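Local coordinates for protein putative lipase (Bacteroides thetaiotaomicron VPI-5482, PDB 3BZW) that is a putative lipase of the SGNH hydrolase clan that probably cleaves ester bonds in lipids, perhaps in lysophospholipids, at residues L255-Q258 against L259-L262; K246-E249 against R250-R253; A174-G177 against D178-Q182; E228-I231 against Y232-D235; Q182-E185 against S186-N189. All blocks are in the same frame, centred on the assembly; numbering follows the deposited sequence.

Contact 1: residues L255-Q258 against L259-L262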
loop_
_atom_site.group_PDB
_atom_site.type_symbol
_atom_site.label_atom_id
_atom_site.label_comp_id
_atom_site.label_asym_id
_atom_site.label_seq_id
_atom_site.Cartn_x
_atom_site.Cartn_y
_atom_site.Cartn_z
ATOM N N LEU A 255 24.044 8.081 26.745
ATOM C CA LEU A 255 23.231 7.672 27.882
ATOM C C LEU A 255 22.994 8.846 28.830
ATOM O O LEU A 255 21.892 9.028 29.351
ATOM C CB LEU A 255 23.943 6.525 28.605
ATOM C CG LEU A 255 23.153 5.574 29.497
ATOM C CD1 LEU A 255 21.863 5.146 28.811
ATOM C CD2 LEU A 255 24.034 4.363 29.808
HETATM N N MSE A 256 24.030 9.651 29.042
HETATM C CA MSE A 256 23.918 10.794 29.932
HETATM C C MSE A 256 22.758 11.711 29.561
HETATM O O MSE A 256 21.964 12.096 30.418
HETATM C CB MSE A 256 25.215 11.600 29.938
HETATM C CG MSE A 256 25.210 12.737 30.941
HETATM SE SE MSE A 256 26.919 13.651 31.034
HETATM C CE MSE A 256 26.283 15.462 30.903
ATOM N N TYR A 257 22.647 12.055 28.284
ATOM C CA TYR A 257 21.573 12.942 27.854
ATOM C C TYR A 257 20.235 12.254 27.610
ATOM O O TYR A 257 19.186 12.885 27.714
ATOM C CB TYR A 257 22.028 13.731 26.627
ATOM C CG TYR A 257 23.110 14.713 27.002
ATOM C CD1 TYR A 257 22.794 15.909 27.647
ATOM C CD2 TYR A 257 24.456 14.403 26.808
ATOM C CE1 TYR A 257 23.794 16.769 28.095
ATOM C CE2 TYR A 257 25.459 15.252 27.256
ATOM C CZ TYR A 257 25.124 16.430 27.897
ATOM O OH TYR A 257 26.115 17.259 28.356
ATOM N N GLN A 258 20.271 10.964 27.296
ATOM C CA GLN A 258 19.041 10.209 27.078
ATOM C C GLN A 258 18.335 9.970 28.416
ATOM O O GLN A 258 17.106 9.930 28.483
ATOM C CB GLN A 258 19.355 8.864 26.416
ATOM C CG GLN A 258 19.759 8.955 24.953
ATOM C CD GLN A 258 18.578 9.206 24.029
ATOM O OE1 GLN A 258 17.646 8.401 23.965
ATOM N NE2 GLN A 258 18.613 10.321 23.307
ATOM N N LEU A 259 19.121 9.808 29.479
ATOM C CA LEU A 259 18.579 9.567 30.816
ATOM C C LEU A 259 18.022 10.829 31.471
ATOM O O LEU A 259 17.360 10.765 32.511
ATOM C CB LEU A 259 19.660 8.964 31.717
ATOM C CG LEU A 259 20.064 7.514 31.427
ATOM C CD1 LEU A 259 21.188 7.099 32.360
ATOM C CD2 LEU A 259 18.862 6.602 31.609
ATOM N N LEU A 260 18.303 11.972 30.861
ATOM C CA LEU A 260 17.832 13.257 31.367
ATOM C C LEU A 260 16.305 13.285 31.373
ATOM O O LEU A 260 15.686 14.031 32.133
ATOM C CB LEU A 260 18.353 14.382 30.467
ATOM C CG LEU A 260 19.006 15.606 31.106
ATOM C CD1 LEU A 260 19.310 16.623 30.016
ATOM C CD2 LEU A 260 18.080 16.210 32.154
ATOM N N ALA A 261 15.706 12.456 30.524
ATOM C CA ALA A 261 14.252 12.391 30.394
ATOM C C ALA A 261 13.557 11.505 31.422
ATOM O O ALA A 261 12.326 11.461 31.469
ATOM C CB ALA A 261 13.886 11.925 28.988
ATOM N N LEU A 262 14.333 10.811 32.248
ATOM C CA LEU A 262 13.761 9.913 33.250
ATOM C C LEU A 262 14.216 10.231 34.667
ATOM O O LEU A 262 15.412 10.375 34.929
ATOM C CB LEU A 262 14.132 8.464 32.917
ATOM C CG LEU A 262 13.656 7.940 31.559
ATOM C CD1 LEU A 262 14.363 6.632 31.211
ATOM C CD2 LEU A 262 12.150 7.747 31.609
#
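L259 N donates to L255 O over 2.9 Å, with an N-H...O angle of 152° and the donor tilted 22° from the carbonyl plane. The same carbonyl oxygen is crowded by the leucine that bonds to it, since L259 CG lies 3.2 Å from L255 O. Beside this bond the two side chains cross obliquely: L255 has CG anti to its backbone N (chi1 -158°), which brings L255 CG within 3.8 Å of L259 CD1. Beyond helix 245-258 the backbone keeps helical angles through A261, but the bonding slackens. L260 N reaches Y257 O only weakly, at 3.4 Å, while M256 O is buried and finds no partner in the model. A tighter turn follows, in which L262 N donates to L259 O at 3.0 Å. On the flank away from L255, L260 CD1 approaches the Y257 ring obliquely, 4.3 Å from Y257 CD1. L255 and L259 pack onto I214 of strand 213-214, so this end of the helix lies against the edge of the parallel sheet. Across the subunit boundary, L260 meets its counterpart in a neighbouring copy, and Q258 NE2 bonds to A261 O of the second subunit. The helix thus ends in a predominantly apolar surface, where leucine packing carries most of the contact and a carbonyl is buried without a donor.

Contact 2: residues K246-E249 against R250-R253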
loop_
_atom_site.group_PDB
_atom_site.type_symbol
_atom_site.label_atom_id
_atom_site.label_comp_id
_atom_site.label_asym_id
_atom_site.label_seq_id
_atom_site.Cartn_x
_atom_site.Cartn_y
_atom_site.Cartn_z
ATOM N N LYS A 246 36.757 4.353 23.192
ATOM C CA LYS A 246 36.157 5.461 22.452
ATOM C C LYS A 246 34.660 5.205 22.256
ATOM O O LYS A 246 33.850 6.124 22.377
ATOM C CB LYS A 246 36.855 5.639 21.095
ATOM C CG LYS A 246 36.476 6.927 20.347
ATOM C CD LYS A 246 37.280 7.077 19.057
ATOM C CE LYS A 246 36.980 8.399 18.353
ATOM N NZ LYS A 246 37.416 9.577 19.160
ATOM N N GLY A 247 34.300 3.953 21.977
ATOM C CA GLY A 247 32.901 3.602 21.783
ATOM C C GLY A 247 32.124 3.642 23.088
ATOM O O GLY A 247 30.966 4.066 23.124
ATOM N N GLN A 248 32.768 3.193 24.160
ATOM C CA GLN A 248 32.155 3.188 25.488
ATOM C C GLN A 248 31.874 4.620 25.942
ATOM O O GLN A 248 30.882 4.881 26.625
ATOM C CB GLN A 248 33.088 2.509 26.497
ATOM C CG GLN A 248 33.217 0.997 26.348
ATOM C CD GLN A 248 31.986 0.241 26.831
ATOM O OE1 GLN A 248 31.164 0.776 27.574
ATOM N NE2 GLN A 248 31.867 -1.017 26.421
ATOM N N GLU A 249 32.750 5.546 25.564
ATOM C CA GLU A 249 32.573 6.938 25.949
ATOM C C GLU A 249 31.432 7.585 25.160
ATOM O O GLU A 249 30.672 8.384 25.706
ATOM C CB GLU A 249 33.886 7.716 25.763
ATOM C CG GLU A 249 33.772 9.199 26.097
ATOM C CD GLU A 249 35.099 9.832 26.500
ATOM O OE1 GLU A 249 36.153 9.418 25.973
ATOM O OE2 GLU A 249 35.083 10.759 27.341
ATOM N N ARG A 250 31.303 7.243 23.880
ATOM C CA ARG A 250 30.214 7.802 23.085
ATOM C C ARG A 250 28.905 7.238 23.643
ATOM O O ARG A 250 27.901 7.946 23.747
ATOM C CB ARG A 250 30.380 7.438 21.602
ATOM C CG ARG A 250 29.203 7.870 20.730
ATOM C CD ARG A 250 29.592 8.086 19.274
ATOM N NE ARG A 250 28.429 8.478 18.477
ATOM C CZ ARG A 250 28.491 9.072 17.289
ATOM N NH1 ARG A 250 29.668 9.358 16.740
ATOM N NH2 ARG A 250 27.369 9.390 16.653
HETATM N N MSE A 251 28.930 5.965 24.023
HETATM C CA MSE A 251 27.758 5.309 24.608
HETATM C C MSE A 251 27.352 6.013 25.903
HETATM O O MSE A 251 26.182 6.344 26.108
HETATM C CB MSE A 251 28.074 3.844 24.921
HETATM C CG MSE A 251 28.099 2.927 23.710
HETATM SE SE MSE A 251 29.005 1.248 24.089
HETATM C CE MSE A 251 27.966 0.696 25.617
ATOM N N ALA A 252 28.333 6.235 26.773
ATOM C CA ALA A 252 28.092 6.886 28.059
ATOM C C ALA A 252 27.564 8.303 27.889
ATOM O O ALA A 252 26.618 8.714 28.569
ATOM C CB ALA A 252 29.381 6.901 28.887
ATOM N N ARG A 253 28.166 9.057 26.975
ATOM C CA ARG A 253 27.727 10.427 26.750
ATOM C C ARG A 253 26.301 10.436 26.196
ATOM O O ARG A 253 25.500 11.321 26.512
ATOM C CB ARG A 253 28.671 11.135 25.779
ATOM C CG ARG A 253 28.664 12.638 25.942
ATOM C CD ARG A 253 29.374 13.043 27.221
ATOM N NE ARG A 253 28.977 14.381 27.643
ATOM C CZ ARG A 253 29.477 15.008 28.702
ATOM N NH1 ARG A 253 30.405 14.419 29.450
ATOM N NH2 ARG A 253 29.040 16.221 29.021
#
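One face of the Q248 amide is covered by the selenium of M251, a selenomethionine, with M251 SE 4.2 Å from Q248 CD. The methyl continues along the amide, placing M251 CE 3.8 Å from Q248 OE1. The two chains run side by side in the same direction, and the bend at the last torsion of M251 (chi3 55°) carries its methyl to the amide oxygen. The polar ends of this amide are engaged as well, OE1 by Y49 N and NE2 by I36 O, so its rotation is fixed. Nearer the backbone, M251 CG presses to 3.1 Å from G247 O, which also accepts M251 N at 2.9 Å. This is one of four successive alpha-helical bonds, each from a residue to the one four places earlier, with R253 N donating to E249 O at 2.9 Å as the last. Among the charged groups, E249 OE2 and R253 NH1 remain 6.3 Å apart. R253 instead bonds Y257 OH through NH2 and meets W56 of helix 49-57 by cation-pi, while R250 leaves the helix nearly extended to bond T220 O, Y232 OH and, in the second subunit, K161 O. In this C-terminal helix of the SGNH fold Q248, M251 and A252 thus pack within the chain, whereas the arginines find partners in loops, the same helix, an aromatic ring and the other subunit rather than in E249.

Contact 3: residues A174-G177 against D178-Q182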
loop_
_atom_site.group_PDB
_atom_site.type_symbol
_atom_site.label_atom_id
_atom_site.label_comp_id
_atom_site.label_asym_id
_atom_site.label_seq_id
_atom_site.Cartn_x
_atom_site.Cartn_y
_atom_site.Cartn_z
ATOM N N ALA A 174 33.107 -11.088 14.444
ATOM C CA ALA A 174 33.888 -11.347 15.649
ATOM C C ALA A 174 34.459 -12.758 15.549
ATOM O O ALA A 174 33.737 -13.712 15.263
ATOM C CB ALA A 174 33.019 -11.217 16.898
ATOM N N ASN A 175 35.759 -12.879 15.779
ATOM C CA ASN A 175 36.435 -14.166 15.716
ATOM C C ASN A 175 37.273 -14.326 16.979
ATOM O O ASN A 175 38.305 -13.676 17.131
ATOM C CB ASN A 175 37.311 -14.223 14.456
ATOM C CG ASN A 175 38.203 -15.453 14.411
ATOM O OD1 ASN A 175 37.823 -16.530 14.867
ATOM N ND2 ASN A 175 39.394 -15.296 13.840
ATOM N N PHE A 176 36.817 -15.188 17.886
ATOM C CA PHE A 176 37.512 -15.409 19.154
ATOM C C PHE A 176 38.084 -16.817 19.298
ATOM O O PHE A 176 38.175 -17.349 20.408
ATOM C CB PHE A 176 36.557 -15.135 20.319
ATOM C CG PHE A 176 35.912 -13.776 20.272
ATOM C CD1 PHE A 176 36.685 -12.620 20.363
ATOM C CD2 PHE A 176 34.533 -13.650 20.126
ATOM C CE1 PHE A 176 36.090 -11.357 20.307
ATOM C CE2 PHE A 176 33.929 -12.391 20.070
ATOM C CZ PHE A 176 34.710 -11.242 20.159
ATOM N N GLY A 177 38.473 -17.422 18.183
ATOM C CA GLY A 177 39.023 -18.762 18.244
ATOM C C GLY A 177 38.271 -19.741 17.365
ATOM O O GLY A 177 37.204 -19.419 16.833
ATOM N N ASP A 178 38.823 -20.942 17.224
ATOM C CA ASP A 178 38.230 -21.986 16.392
ATOM C C ASP A 178 36.789 -22.350 16.723
ATOM O O ASP A 178 36.047 -22.789 15.849
ATOM C CB ASP A 178 39.072 -23.266 16.458
ATOM C CG ASP A 178 40.485 -23.068 15.952
ATOM O OD1 ASP A 178 40.659 -22.427 14.892
ATOM O OD2 ASP A 178 41.420 -23.568 16.610
ATOM N N LYS A 179 36.388 -22.176 17.977
ATOM C CA LYS A 179 35.031 -22.534 18.375
ATOM C C LYS A 179 34.093 -21.359 18.641
ATOM O O LYS A 179 32.966 -21.559 19.089
ATOM C CB LYS A 179 35.077 -23.436 19.614
ATOM C CG LYS A 179 35.811 -24.751 19.396
ATOM C CD LYS A 179 35.765 -25.626 20.641
ATOM C CE LYS A 179 36.509 -26.933 20.417
ATOM N NZ LYS A 179 37.920 -26.682 20.016
ATOM N N ASN A 180 34.551 -20.141 18.364
ATOM C CA ASN A 180 33.735 -18.951 18.595
ATOM C C ASN A 180 33.904 -17.976 17.427
ATOM O O ASN A 180 34.772 -17.104 17.453
ATOM C CB ASN A 180 34.159 -18.278 19.908
ATOM C CG ASN A 180 33.174 -17.220 20.372
ATOM O OD1 ASN A 180 32.385 -16.699 19.585
ATOM N ND2 ASN A 180 33.230 -16.884 21.660
ATOM N N VAL A 181 33.073 -18.137 16.403
ATOM C CA VAL A 181 33.127 -17.284 15.221
ATOM C C VAL A 181 31.729 -16.750 14.967
ATOM O O VAL A 181 30.788 -17.523 14.783
ATOM C CB VAL A 181 33.612 -18.079 13.994
ATOM C CG1 VAL A 181 33.666 -17.176 12.761
ATOM C CG2 VAL A 181 34.986 -18.670 14.284
ATOM N N GLN A 182 31.600 -15.425 14.947
ATOM C CA GLN A 182 30.299 -14.791 14.768
ATOM C C GLN A 182 30.196 -13.919 13.515
ATOM O O GLN A 182 30.838 -12.875 13.421
ATOM C CB GLN A 182 29.987 -13.964 16.020
ATOM C CG GLN A 182 30.109 -14.773 17.321
ATOM C CD GLN A 182 30.002 -13.924 18.579
ATOM O OE1 GLN A 182 29.178 -13.013 18.660
ATOM N NE2 GLN A 182 30.823 -14.240 19.579
#
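F176 CG, anti to its carbonyl carbon (chi1 -54°), and N180 CG, anti to its backbone N (chi1 -168°), bring ring and amide side by side. They face each other beside the turn of a beta hairpin whose strands, 174-175 and 180-182, are joined by a type I turn from G177 to N180. A174 and Q182 form a hydrogen-bonded antiparallel pair, with Q182 N donating to A174 O at 2.8 Å and almost straight. F176 N adds an equally short bond of 2.8 Å to N180 O, while N180 N closes the turn on G177 O from above the carbonyl plane. The backbone angles of G177 would jam any CB against the preceding carbonyl, which calls for glycine. On the side bearing N175 and V181, V181 CG2 packs 3.6 Å from N175 OD1. V181 also pairs with an antiparallel strand of the second subunit, so the small sheet continues across the interface. Q182 OE1 is held by R171, and Q182 NE2 donates to a lone pair of N180 OD1 at 2.9 Å. That same Q182 NE2 lies in the plane of the F176 ring, at its edge, 3.6 Å from F176 CE2.

Contact 4: residues E228-I231 against Y232-D235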
loop_
_atom_site.group_PDB
_atom_site.type_symbol
_atom_site.label_atom_id
_atom_site.label_comp_id
_atom_site.label_asym_id
_atom_site.label_seq_id
_atom_site.Cartn_x
_atom_site.Cartn_y
_atom_site.Cartn_z
ATOM N N GLU A 228 34.199 3.032 8.496
ATOM C CA GLU A 228 34.721 4.248 9.108
ATOM C C GLU A 228 34.367 4.377 10.594
ATOM O O GLU A 228 35.061 5.067 11.342
ATOM C CB GLU A 228 34.219 5.481 8.349
ATOM C CG GLU A 228 34.767 5.641 6.924
ATOM C CD GLU A 228 34.313 4.546 5.969
ATOM O OE1 GLU A 228 33.168 4.072 6.100
ATOM O OE2 GLU A 228 35.100 4.175 5.068
ATOM N N GLN A 229 33.296 3.719 11.029
ATOM C CA GLN A 229 32.908 3.800 12.439
ATOM C C GLN A 229 33.525 2.707 13.314
ATOM O O GLN A 229 33.208 2.600 14.507
ATOM C CB GLN A 229 31.379 3.785 12.578
ATOM C CG GLN A 229 30.707 5.005 11.967
ATOM C CD GLN A 229 29.321 5.273 12.540
ATOM O OE1 GLN A 229 28.398 4.469 12.381
ATOM N NE2 GLN A 229 29.175 6.410 13.218
ATOM N N LEU A 230 34.409 1.898 12.736
ATOM C CA LEU A 230 35.054 0.837 13.505
ATOM C C LEU A 230 36.025 1.438 14.520
ATOM O O LEU A 230 36.600 0.726 15.345
ATOM C CB LEU A 230 35.771 -0.152 12.573
ATOM C CG LEU A 230 34.828 -1.096 11.805
ATOM C CD1 LEU A 230 35.612 -1.956 10.817
ATOM C CD2 LEU A 230 34.082 -1.987 12.799
ATOM N N ILE A 231 36.195 2.758 14.457
ATOM C CA ILE A 231 37.055 3.465 15.396
ATOM C C ILE A 231 36.457 3.324 16.795
ATOM O O ILE A 231 37.126 3.585 17.789
ATOM C CB ILE A 231 37.141 4.977 15.073
ATOM C CG1 ILE A 231 35.728 5.561 14.959
ATOM C CG2 ILE A 231 37.932 5.201 13.796
ATOM C CD1 ILE A 231 35.695 7.057 14.697
ATOM N N TYR A 232 35.189 2.920 16.858
ATOM C CA TYR A 232 34.492 2.742 18.128
ATOM C C TYR A 232 34.497 1.299 18.626
ATOM O O TYR A 232 33.923 1.000 19.676
ATOM C CB TYR A 232 33.040 3.202 17.999
ATOM C CG TYR A 232 32.874 4.694 17.842
ATOM C CD1 TYR A 232 33.278 5.565 18.849
ATOM C CD2 TYR A 232 32.288 5.233 16.697
ATOM C CE1 TYR A 232 33.101 6.939 18.728
ATOM C CE2 TYR A 232 32.103 6.603 16.565
ATOM C CZ TYR A 232 32.514 7.450 17.583
ATOM O OH TYR A 232 32.344 8.807 17.452
ATOM N N PHE A 233 35.132 0.407 17.873
ATOM C CA PHE A 233 35.180 -0.999 18.252
ATOM C C PHE A 233 36.614 -1.485 18.474
ATOM O O PHE A 233 37.557 -0.959 17.887
ATOM C CB PHE A 233 34.414 -1.820 17.213
ATOM C CG PHE A 233 32.936 -1.536 17.224
ATOM C CD1 PHE A 233 32.070 -2.309 17.996
ATOM C CD2 PHE A 233 32.424 -0.419 16.557
ATOM C CE1 PHE A 233 30.714 -1.973 18.109
ATOM C CE2 PHE A 233 31.072 -0.074 16.663
ATOM C CZ PHE A 233 30.216 -0.851 17.441
ATOM N N TYR A 234 36.764 -2.494 19.330
ATOM C CA TYR A 234 38.080 -2.994 19.728
ATOM C C TYR A 234 39.124 -3.488 18.731
ATOM O O TYR A 234 40.282 -3.072 18.796
ATOM C CB TYR A 234 37.921 -4.074 20.801
ATOM C CG TYR A 234 39.157 -4.207 21.663
ATOM C CD1 TYR A 234 39.456 -3.245 22.629
ATOM C CD2 TYR A 234 40.057 -5.255 21.473
ATOM C CE1 TYR A 234 40.625 -3.319 23.384
ATOM C CE2 TYR A 234 41.233 -5.340 22.226
ATOM C CZ TYR A 234 41.508 -4.367 23.178
ATOM O OH TYR A 234 42.667 -4.441 23.918
ATOM N N ASP A 235 38.744 -4.376 17.822
ATOM C CA ASP A 235 39.727 -4.931 16.897
ATOM C C ASP A 235 39.212 -5.003 15.464
ATOM O O ASP A 235 38.383 -5.847 15.131
ATOM C CB ASP A 235 40.127 -6.327 17.393
ATOM C CG ASP A 235 41.392 -6.856 16.731
ATOM O OD1 ASP A 235 41.463 -6.866 15.486
ATOM O OD2 ASP A 235 42.310 -7.278 17.463
#
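F233 N donates to L230 O at 2.9 Å with a fairly straight N-H...O angle of 163°, yet it comes from far above the carbonyl plane, 66° out of it, and so does not use a lone pair. One residue earlier, Y232 N donates to Q229 O at 3.1 Å, although the position of this nitrogen is less certain. Both bonds span three residues, and they belong to a short 3-10 segment in the loop between helix 216-219 and helix 245-258. The steep approach to L230 O reflects how tightly the chain turns there, before it straightens at F233. Q229 O, besides accepting Y232 N, lies in the plane of the F233 ring at its edge, 3.7 Å from F233 CD2. The Q229 amide points elsewhere, to the loop at G221 and N223 and to K155 and P159 of the second subunit. On the other flank, I231 CG1 sits between the backbone N and the carbonyl carbon (chi1 52°), a rotamer that sets it over one face of Y232. The resulting CH-pi contact has I231 CG1 4.1 Å from the Y232 ring centroid, displaced toward the rim. With a serine in place of Y232, I231 CG1 would probably lose the ring face it rests on, and R250 NH1 of helix 245-258 the phenol hydroxyl that bonds it. L230 CD2 packs more loosely, 4.4 Å from F233 CD2, and both of these side chains also touch P224.

Contact 5: residues Q182-E185 against S186-N189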
loop_
_atom_site.group_PDB
_atom_site.type_symbol
_atom_site.label_atom_id
_atom_site.label_comp_id
_atom_site.label_asym_id
_atom_site.label_seq_id
_atom_site.Cartn_x
_atom_site.Cartn_y
_atom_site.Cartn_z
ATOM N N GLN A 182 31.600 -15.425 14.947
ATOM C CA GLN A 182 30.299 -14.791 14.768
ATOM C C GLN A 182 30.196 -13.919 13.515
ATOM O O GLN A 182 30.838 -12.875 13.421
ATOM C CB GLN A 182 29.987 -13.964 16.020
ATOM C CG GLN A 182 30.109 -14.773 17.321
ATOM C CD GLN A 182 30.002 -13.924 18.579
ATOM O OE1 GLN A 182 29.178 -13.013 18.660
ATOM N NE2 GLN A 182 30.823 -14.240 19.579
ATOM N N PRO A 183 29.392 -14.351 12.528
ATOM C CA PRO A 183 29.218 -13.588 11.287
ATOM C C PRO A 183 28.662 -12.198 11.612
ATOM O O PRO A 183 28.064 -12.011 12.679
ATOM C CB PRO A 183 28.219 -14.438 10.500
ATOM C CG PRO A 183 28.541 -15.843 10.964
ATOM C CD PRO A 183 28.695 -15.648 12.452
ATOM N N ASP A 184 28.859 -11.227 10.718
ATOM C CA ASP A 184 28.344 -9.878 10.972
ATOM C C ASP A 184 26.821 -9.852 10.908
ATOM O O ASP A 184 26.193 -10.849 10.531
ATOM C CB ASP A 184 28.949 -8.837 10.006
ATOM C CG ASP A 184 28.572 -9.068 8.552
ATOM O OD1 ASP A 184 27.391 -9.354 8.262
ATOM O OD2 ASP A 184 29.462 -8.942 7.686
ATOM N N GLU A 185 26.225 -8.715 11.262
ATOM C CA GLU A 185 24.771 -8.617 11.291
ATOM C C GLU A 185 24.029 -8.622 9.959
ATOM O O GLU A 185 22.815 -8.456 9.945
ATOM C CB GLU A 185 24.329 -7.398 12.110
ATOM C CG GLU A 185 24.746 -6.057 11.532
ATOM C CD GLU A 185 24.145 -4.889 12.290
ATOM O OE1 GLU A 185 23.953 -5.010 13.522
ATOM O OE2 GLU A 185 23.880 -3.843 11.657
ATOM N N SER A 186 24.732 -8.810 8.846
ATOM C CA SER A 186 24.051 -8.870 7.551
ATOM C C SER A 186 23.522 -10.294 7.373
ATOM O O SER A 186 22.765 -10.580 6.445
ATOM C CB SER A 186 25.006 -8.517 6.398
ATOM O OG SER A 186 25.983 -9.526 6.188
ATOM N N TYR A 187 23.915 -11.183 8.284
ATOM C CA TYR A 187 23.495 -12.585 8.241
ATOM C C TYR A 187 22.458 -12.934 9.303
ATOM O O TYR A 187 22.504 -12.406 10.415
ATOM C CB TYR A 187 24.688 -13.506 8.484
ATOM C CG TYR A 187 25.785 -13.471 7.455
ATOM C CD1 TYR A 187 25.731 -14.287 6.330
ATOM C CD2 TYR A 187 26.909 -12.661 7.634
ATOM C CE1 TYR A 187 26.777 -14.310 5.405
ATOM C CE2 TYR A 187 27.957 -12.670 6.720
ATOM C CZ TYR A 187 27.882 -13.502 5.608
ATOM O OH TYR A 187 28.912 -13.525 4.704
ATOM N N GLN A 188 21.535 -13.834 8.967
ATOM C CA GLN A 188 20.557 -14.291 9.946
ATOM C C GLN A 188 21.347 -15.257 10.827
ATOM O O GLN A 188 22.400 -15.761 10.410
ATOM C CB GLN A 188 19.406 -15.069 9.285
ATOM C CG GLN A 188 18.555 -14.268 8.309
ATOM C CD GLN A 188 17.308 -15.023 7.853
ATOM O OE1 GLN A 188 17.321 -16.246 7.719
ATOM N NE2 GLN A 188 16.229 -14.287 7.600
ATOM N N ASN A 189 20.858 -15.510 12.036
ATOM C CA ASN A 189 21.532 -16.448 12.923
ATOM C C ASN A 189 21.072 -17.859 12.577
ATOM O O ASN A 189 20.477 -18.084 11.522
ATOM C CB ASN A 189 21.218 -16.148 14.394
ATOM C CG ASN A 189 19.733 -16.145 14.689
ATOM O OD1 ASN A 189 18.929 -16.665 13.916
ATOM N ND2 ASN A 189 19.363 -15.569 15.825
HETATM O O HOH W 1 21.418 -9.980 11.598
#
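S186 and Y187 bury the most surface here, and both close upon D184. D184 OD1 is gripped twice by one serine: S186 OG donates to its syn lone pair at 2.5 Å, and S186 N meets it from the anti side at 2.8 Å. The second bond defines an Asx turn, which overlaps a type I beta turn closed by Y187 N donating to D184 O at 3.2 Å. A first torsion of 64° prepares D184, placing CG between its backbone N and carbonyl carbon. The Y187 ring is turned 31° from the carboxylate plane, with Y187 CD2 3.4 Å from D184 OD1 and D184 O in plane at the ring's edge. P183 CB adds an apolar touch, 3.6 Å from Y187 CD2. With an alanine at D184, S186 N and OG would probably lose their shared acceptor, leaving the hydroxyl held by K133 of the second subunit and the bend less firmly set. A water donates to both E185 O and Y187 O. Leading from strand 180-182 towards helix 195-210, the loop sets S186 OG and the Y187 ring against K133 of strand 127-136 in the second subunit, and P183 on L119 of strand 111-122.

Overall arrangement
Contacts 1 and 2 follow one another along helix 245-258, and both are largely buried: contact 2 has regular helical bonds, contact 1 the weaker bonding beyond the helix. Contact 4, also mostly buried, is a loop braced against the start of that helix, where Y232 touches G247 and R250. Contacts 3 and 5 share Q182 and are partly buried, about 35 and 31 Å from contact 1 between centres. Their chemistry is accordingly more polar, with hairpin pairing in contact 3 and a carboxylate-centred turn in contact 5, against leucine packing in contact 1. All five reach the second subunit, by apolar packing and a side-chain amide hydrogen bond at contact 1, and by strand pairing at contact 3.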